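Local coordinates for protein Cif (Cell cycle inhibiting factor) (Escherichia coli, PDB 3EFY) that probably deamidates, through this C-terminal catalytic part, a glutamine of host NEDD8, blocking cullin-RING ubiquitin ligases and so the host cell cycle, at residues A82-S87 against T135-D140; H66-D71 against D114-Y119. All coordinates share one frame; numbering follows the deposited sequence.

Contact 1 of 2, residues A82-S87 against T135-D140; sequences AFLYQS and TLFDID
The backbone carbonyl O of F137, in the last helical turn before the chain leaves helical geometry at D138, takes a hydrogen bond from the side-chain amide of Q86, with NE2 2.9 Å from O. The bond is bent, 153° at the hydrogen, and the donor comes in tilted from the carbonyl plane, though F137 O itself lies close to the plane of the Q86 amide. The other end of that amide is held too: OE1 accepts from NE2 of H66. The amide is thus gripped at both ends, which should settle its flip and restrain its rotation. Q86 is expected to be an active-site residue along with H66, so the helix end probably acts as a second shell, helping to orient the amide toward its histidine partner.

Q86 reaches this far because its chain runs extended beyond CG (chi2 165°). Its OE1 also sits at the edge of the F137 ring, 3.8 Å from CD1, with amide and ring planes 64° apart. L84, two residues back and likewise turned toward the helix, sends CD1 to F137 CE1 at 3.9 Å, approaching the ring obliquely. Just past the helix, D138 OD2 accepts from the backbone N of D140 at 3.1 Å, an Asx turn, while D138 OD1 forms a salt bridge with R95.

All four touching residues are buried. I116 of helix 113-124 packs against L84, L136 and F137, Y68 of strand 66-72 meets the F137 ring edge-to-face, and W102 of helix 99-103 lies against Q86.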
loop_
_atom_site.group_PDB
_atom_site.type_symbol
_atom_site.label_atom_id
_atom_site.label_comp_id
_atom_site.label_asym_id
_atom_site.label_seq_id
_atom_site.Cartn_x
_atom_site.Cartn_y
_atom_site.Cartn_z
ATOM N N ALA A 82 -15.737 -15.173 10.822
ATOM C CA ALA A 82 -14.790 -14.666 9.831
ATOM C C ALA A 82 -15.487 -13.567 9.030
ATOM O O ALA A 82 -16.711 -13.433 9.102
ATOM C CB ALA A 82 -14.358 -15.806 8.928
ATOM N N PHE A 83 -14.720 -12.831 8.221
ATOM C CA PHE A 83 -15.263 -11.827 7.326
ATOM C C PHE A 83 -14.718 -12.146 5.943
ATOM O O PHE A 83 -13.581 -12.598 5.808
ATOM C CB PHE A 83 -14.871 -10.455 7.765
ATOM C CG PHE A 83 -15.442 -10.076 9.129
ATOM C CD1 PHE A 83 -16.629 -9.377 9.216
ATOM C CD2 PHE A 83 -14.776 -10.415 10.290
ATOM C CE1 PHE A 83 -17.163 -9.025 10.453
ATOM C CE2 PHE A 83 -15.321 -10.072 11.550
ATOM C CZ PHE A 83 -16.507 -9.381 11.607
ATOM N N LEU A 84 -15.504 -11.878 4.925
ATOM C CA LEU A 84 -15.077 -12.089 3.519
ATOM C C LEU A 84 -15.022 -10.743 2.808
ATOM O O LEU A 84 -15.979 -9.978 2.828
ATOM C CB LEU A 84 -16.068 -12.991 2.815
ATOM C CG LEU A 84 -15.572 -13.619 1.487
ATOM C CD1 LEU A 84 -16.126 -15.071 1.334
ATOM C CD2 LEU A 84 -16.032 -12.704 0.481
ATOM N N TYR A 85 -13.893 -10.459 2.142
ATOM C CA TYR A 85 -13.667 -9.242 1.403
ATOM C C TYR A 85 -13.352 -9.622 -0.068
ATOM O O TYR A 85 -12.585 -10.534 -0.333
ATOM C CB TYR A 85 -12.501 -8.382 1.931
ATOM C CG TYR A 85 -12.483 -8.241 3.451
ATOM C CD1 TYR A 85 -13.626 -7.925 4.146
ATOM C CD2 TYR A 85 -11.303 -8.469 4.163
ATOM C CE1 TYR A 85 -13.598 -7.786 5.559
ATOM C CE2 TYR A 85 -11.283 -8.336 5.538
ATOM C CZ TYR A 85 -12.439 -8.031 6.220
ATOM O OH TYR A 85 -12.438 -7.940 7.625
ATOM N N GLN A 86 -13.905 -8.879 -1.017
ATOM C CA GLN A 86 -13.755 -9.218 -2.435
ATOM C C GLN A 86 -14.148 -8.045 -3.319
ATOM O O GLN A 86 -14.904 -7.153 -2.895
ATOM C CB GLN A 86 -14.621 -10.426 -2.801
ATOM C CG GLN A 86 -16.145 -10.215 -2.498
ATOM C CD GLN A 86 -17.072 -11.203 -3.138
ATOM O OE1 GLN A 86 -16.721 -11.958 -4.069
ATOM N NE2 GLN A 86 -18.317 -11.195 -2.662
ATOM N N SER A 87 -13.686 -8.104 -4.560
ATOM C CA SER A 87 -14.308 -7.388 -5.688
ATOM C C SER A 87 -14.445 -8.379 -6.829
ATOM O O SER A 87 -13.852 -9.440 -6.777
ATOM C CB SER A 87 -13.504 -6.156 -6.140
ATOM O OG SER A 87 -12.316 -6.527 -6.816
ATOM N N THR A 135 -25.086 -17.302 -1.366
ATOM C CA THR A 135 -25.098 -16.883 0.038
ATOM C C THR A 135 -23.762 -16.284 0.476
ATOM O O THR A 135 -23.719 -15.287 1.157
ATOM C CB THR A 135 -25.489 -18.010 0.967
ATOM O OG1 THR A 135 -26.876 -18.335 0.718
ATOM C CG2 THR A 135 -25.366 -17.592 2.417
ATOM N N LEU A 136 -22.688 -16.861 -0.029
ATOM C CA LEU A 136 -21.337 -16.391 0.324
ATOM C C LEU A 136 -20.878 -15.172 -0.489
ATOM O O LEU A 136 -20.269 -14.256 0.063
ATOM C CB LEU A 136 -20.328 -17.523 0.171
ATOM C CG LEU A 136 -20.448 -18.637 1.226
ATOM C CD1 LEU A 136 -19.666 -19.901 0.823
ATOM C CD2 LEU A 136 -20.001 -18.056 2.616
ATOM N N PHE A 137 -21.155 -15.178 -1.805
ATOM C CA PHE A 137 -20.438 -14.272 -2.700
ATOM C C PHE A 137 -21.291 -13.186 -3.367
ATOM O O PHE A 137 -20.754 -12.178 -3.800
ATOM C CB PHE A 137 -19.718 -15.061 -3.800
ATOM C CG PHE A 137 -18.635 -15.990 -3.287
ATOM C CD1 PHE A 137 -17.403 -15.474 -2.917
ATOM C CD2 PHE A 137 -18.848 -17.351 -3.196
ATOM C CE1 PHE A 137 -16.413 -16.331 -2.393
ATOM C CE2 PHE A 137 -17.874 -18.186 -2.709
ATOM C CZ PHE A 137 -16.656 -17.664 -2.295
ATOM N N ASP A 138 -22.613 -13.418 -3.465
ATOM C CA ASP A 138 -23.493 -12.432 -4.112
ATOM C C ASP A 138 -23.991 -11.354 -3.138
ATOM O O ASP A 138 -24.423 -11.651 -2.037
ATOM C CB ASP A 138 -24.644 -13.132 -4.834
ATOM C CG ASP A 138 -25.402 -12.158 -5.751
ATOM O OD1 ASP A 138 -24.878 -11.808 -6.831
ATOM O OD2 ASP A 138 -26.437 -11.626 -5.303
ATOM N N ILE A 139 -23.945 -10.092 -3.545
ATOM C CA ILE A 139 -24.274 -8.982 -2.673
ATOM C C ILE A 139 -25.728 -9.060 -2.137
ATOM O O ILE A 139 -26.015 -8.613 -1.029
ATOM C CB ILE A 139 -23.990 -7.624 -3.348
ATOM C CG1 ILE A 139 -23.906 -6.513 -2.293
ATOM C CG2 ILE A 139 -24.972 -7.375 -4.510
ATOM C CD1 ILE A 139 -23.412 -5.162 -2.750
ATOM N N ASP A 140 -26.591 -9.639 -2.957
ATOM C CA ASP A 140 -28.003 -9.836 -2.619
ATOM C C ASP A 140 -28.350 -11.279 -2.249
ATOM O O ASP A 140 -29.524 -11.605 -1.981
ATOM C CB ASP A 140 -28.890 -9.407 -3.813
ATOM C CG ASP A 140 -28.792 -7.941 -4.141
ATOM O OD1 ASP A 140 -28.654 -7.103 -3.214
ATOM O OD2 ASP A 140 -28.887 -7.618 -5.364
#

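Contact 2 of 2, residues H66-D71 against D114-Y119; sequences HAYIVD and DDICNY
I116 turns from its helix toward the strand and makes the apolar contacts, dividing its side chain between two partners: CD1 lies 4.4 Å from Y68 CE1, oblique to the ring, and CG1 is likewise 4.4 Å from V70 CG2. With CG1 anti to the backbone N (chi1 -176°), the longer branch of I116 is carried toward both residues. Between them I69 turns to the other face of the sheet.

This is helix-on-sheet packing within the Cif family's papain-like fold: helix 113-124 covers one face of the antiparallel sheet, and helix 10-22 lies against I69 on the other. The axes of strand 66-71 and helix 114-119 approach to 11.2 Å, their directions 141° apart.

The remaining contact is polar-on-aromatic. The hydroxyl of Y68 meets the edge of the Y119 ring near its plane, OH to CE2 3.4 Å, without a hydrogen bond between the two tyrosines. Both hydroxyls are instead hydrogen-bonded to OD2 of D61, at the end of strand 54-61, so one carboxylate oxygen ties strand residue and helix residue together. A ring contact completes the set, since F137 of helix 130-137 packs edge-to-face with Y119.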
loop_
_atom_site.group_PDB
_atom_site.type_symbol
_atom_site.label_atom_id
_atom_site.label_comp_id
_atom_site.label_asym_id
_atom_site.label_seq_id
_atom_site.Cartn_x
_atom_site.Cartn_y
_atom_site.Cartn_z
ATOM N N HIS A 66 -12.066 -16.962 -9.205
ATOM C CA HIS A 66 -12.257 -15.798 -8.406
ATOM C C HIS A 66 -11.197 -15.796 -7.269
ATOM O O HIS A 66 -10.704 -16.845 -6.929
ATOM C CB HIS A 66 -13.660 -15.901 -7.811
ATOM C CG HIS A 66 -14.080 -14.680 -7.082
ATOM N ND1 HIS A 66 -13.703 -13.423 -7.497
ATOM C CD2 HIS A 66 -14.861 -14.506 -5.980
ATOM C CE1 HIS A 66 -14.172 -12.544 -6.631
ATOM N NE2 HIS A 66 -14.922 -13.164 -5.737
ATOM N N ALA A 67 -10.760 -14.628 -6.867
ATOM C CA ALA A 67 -9.876 -14.483 -5.691
ATOM C C ALA A 67 -10.515 -13.575 -4.654
ATOM O O ALA A 67 -11.240 -12.637 -4.982
ATOM C CB ALA A 67 -8.508 -13.913 -6.112
ATOM N N TYR A 68 -10.207 -13.807 -3.370
ATOM C CA TYR A 68 -10.877 -13.077 -2.301
ATOM C C TYR A 68 -10.146 -13.319 -0.974
ATOM O O TYR A 68 -9.284 -14.182 -0.918
ATOM C CB TYR A 68 -12.368 -13.478 -2.200
ATOM C CG TYR A 68 -12.655 -14.923 -2.249
ATOM C CD1 TYR A 68 -12.717 -15.696 -1.083
ATOM C CD2 TYR A 68 -12.819 -15.634 -3.460
ATOM C CE1 TYR A 68 -13.002 -17.062 -1.137
ATOM C CE2 TYR A 68 -13.038 -16.953 -3.491
ATOM C CZ TYR A 68 -13.123 -17.711 -2.342
ATOM O OH TYR A 68 -13.393 -19.063 -2.434
ATOM N N ILE A 69 -10.523 -12.567 0.051
ATOM C CA ILE A 69 -9.825 -12.586 1.372
ATOM C C ILE A 69 -10.802 -13.079 2.432
ATOM O O ILE A 69 -11.945 -12.619 2.464
ATOM C CB ILE A 69 -9.354 -11.220 1.748
ATOM C CG1 ILE A 69 -8.396 -10.583 0.710
ATOM C CG2 ILE A 69 -8.659 -11.279 3.128
ATOM C CD1 ILE A 69 -7.194 -11.449 0.388
ATOM N N VAL A 70 -10.345 -13.963 3.327
ATOM C CA VAL A 70 -11.097 -14.360 4.523
ATOM C C VAL A 70 -10.276 -13.895 5.722
ATOM O O VAL A 70 -9.082 -14.224 5.842
ATOM C CB VAL A 70 -11.323 -15.818 4.562
ATOM C CG1 VAL A 70 -12.097 -16.207 5.869
ATOM C CG2 VAL A 70 -12.121 -16.281 3.341
ATOM N N ASP A 71 -10.909 -13.043 6.524
ATOM C CA ASP A 71 -10.296 -12.412 7.711
ATOM C C ASP A 71 -10.840 -13.249 8.892
ATOM O O ASP A 71 -12.081 -13.334 9.078
ATOM C CB ASP A 71 -10.701 -10.945 7.741
ATOM C CG ASP A 71 -10.252 -10.183 8.996
ATOM O OD1 ASP A 71 -9.633 -10.799 9.891
ATOM O OD2 ASP A 71 -10.507 -8.952 9.066
ATOM N N ASP A 114 -16.655 -21.992 9.409
ATOM C CA ASP A 114 -17.046 -23.322 8.990
ATOM C C ASP A 114 -17.858 -23.333 7.676
ATOM O O ASP A 114 -17.775 -24.300 6.936
ATOM C CB ASP A 114 -17.931 -23.969 10.049
ATOM C CG ASP A 114 -17.171 -24.439 11.254
ATOM O OD1 ASP A 114 -15.941 -24.559 11.207
ATOM O OD2 ASP A 114 -17.859 -24.696 12.262
ATOM N N ASP A 115 -18.657 -22.284 7.445
ATOM C CA ASP A 115 -19.503 -22.237 6.239
ATOM C C ASP A 115 -18.633 -22.025 4.984
ATOM O O ASP A 115 -18.884 -22.660 3.933
ATOM C CB ASP A 115 -20.557 -21.168 6.334
ATOM C CG ASP A 115 -21.729 -21.574 7.250
ATOM O OD1 ASP A 115 -21.910 -22.788 7.474
ATOM O OD2 ASP A 115 -22.440 -20.665 7.713
ATOM N N ILE A 116 -17.636 -21.154 5.083
ATOM C CA ILE A 116 -16.774 -20.926 3.894
ATOM C C ILE A 116 -15.874 -22.162 3.679
ATOM O O ILE A 116 -15.625 -22.566 2.560
ATOM C CB ILE A 116 -16.012 -19.554 3.927
ATOM C CG1 ILE A 116 -15.220 -19.341 2.629
ATOM C CG2 ILE A 116 -15.074 -19.478 5.102
ATOM C CD1 ILE A 116 -16.024 -18.939 1.473
ATOM N N CYS A 117 -15.417 -22.790 4.763
ATOM C CA CYS A 117 -14.683 -24.034 4.681
ATOM C C CYS A 117 -15.480 -25.202 4.070
ATOM O O CYS A 117 -14.971 -26.006 3.279
ATOM C CB CYS A 117 -14.083 -24.383 6.048
ATOM S SG CYS A 117 -12.740 -23.225 6.448
ATOM N N ASN A 118 -16.747 -25.294 4.420
ATOM C CA ASN A 118 -17.613 -26.284 3.818
ATOM C C ASN A 118 -17.703 -26.024 2.321
ATOM O O ASN A 118 -17.633 -26.961 1.523
ATOM C CB ASN A 118 -19.005 -26.226 4.420
ATOM C CG ASN A 118 -19.974 -27.224 3.750
ATOM O OD1 ASN A 118 -20.865 -26.839 2.978
ATOM N ND2 ASN A 118 -19.774 -28.519 4.017
ATOM N N TYR A 119 -17.808 -24.754 1.941
ATOM C CA TYR A 119 -17.799 -24.391 0.510
ATOM C C TYR A 119 -16.523 -24.893 -0.193
ATOM O O TYR A 119 -16.577 -25.511 -1.269
ATOM C CB TYR A 119 -18.036 -22.840 0.292
ATOM C CG TYR A 119 -17.577 -22.393 -1.048
ATOM C CD1 TYR A 119 -18.321 -22.678 -2.188
ATOM C CD2 TYR A 119 -16.305 -21.825 -1.216
ATOM C CE1 TYR A 119 -17.854 -22.373 -3.433
ATOM C CE2 TYR A 119 -15.837 -21.488 -2.463
ATOM C CZ TYR A 119 -16.614 -21.762 -3.572
ATOM O OH TYR A 119 -16.163 -21.498 -4.822
#

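In the fold
The two contacts share neighbouring strands, 66-72 and 81-85, and successive helices, 113-124 and 130-137, so that their segments alternate along the chain; their centres are about 9 Å apart. Two polar links join the strands: Q86 OE1 lies 2.7 Å from H66 NE2, and Y85 OH 2.6 Å from D71 OD2, both probable hydrogen bonds. The first brings together two expected members of the catalytic triad. The third, C10 at the start of helix 10-22, touches H66. The side chains of Q86 and C10 are about 6 Å apart at their nearest atoms. Each contact thus brings one expected active-site residue, Q86 from contact 1 and H66 from the strand of contact 2, and Y68, in contact 2, packs on Q86.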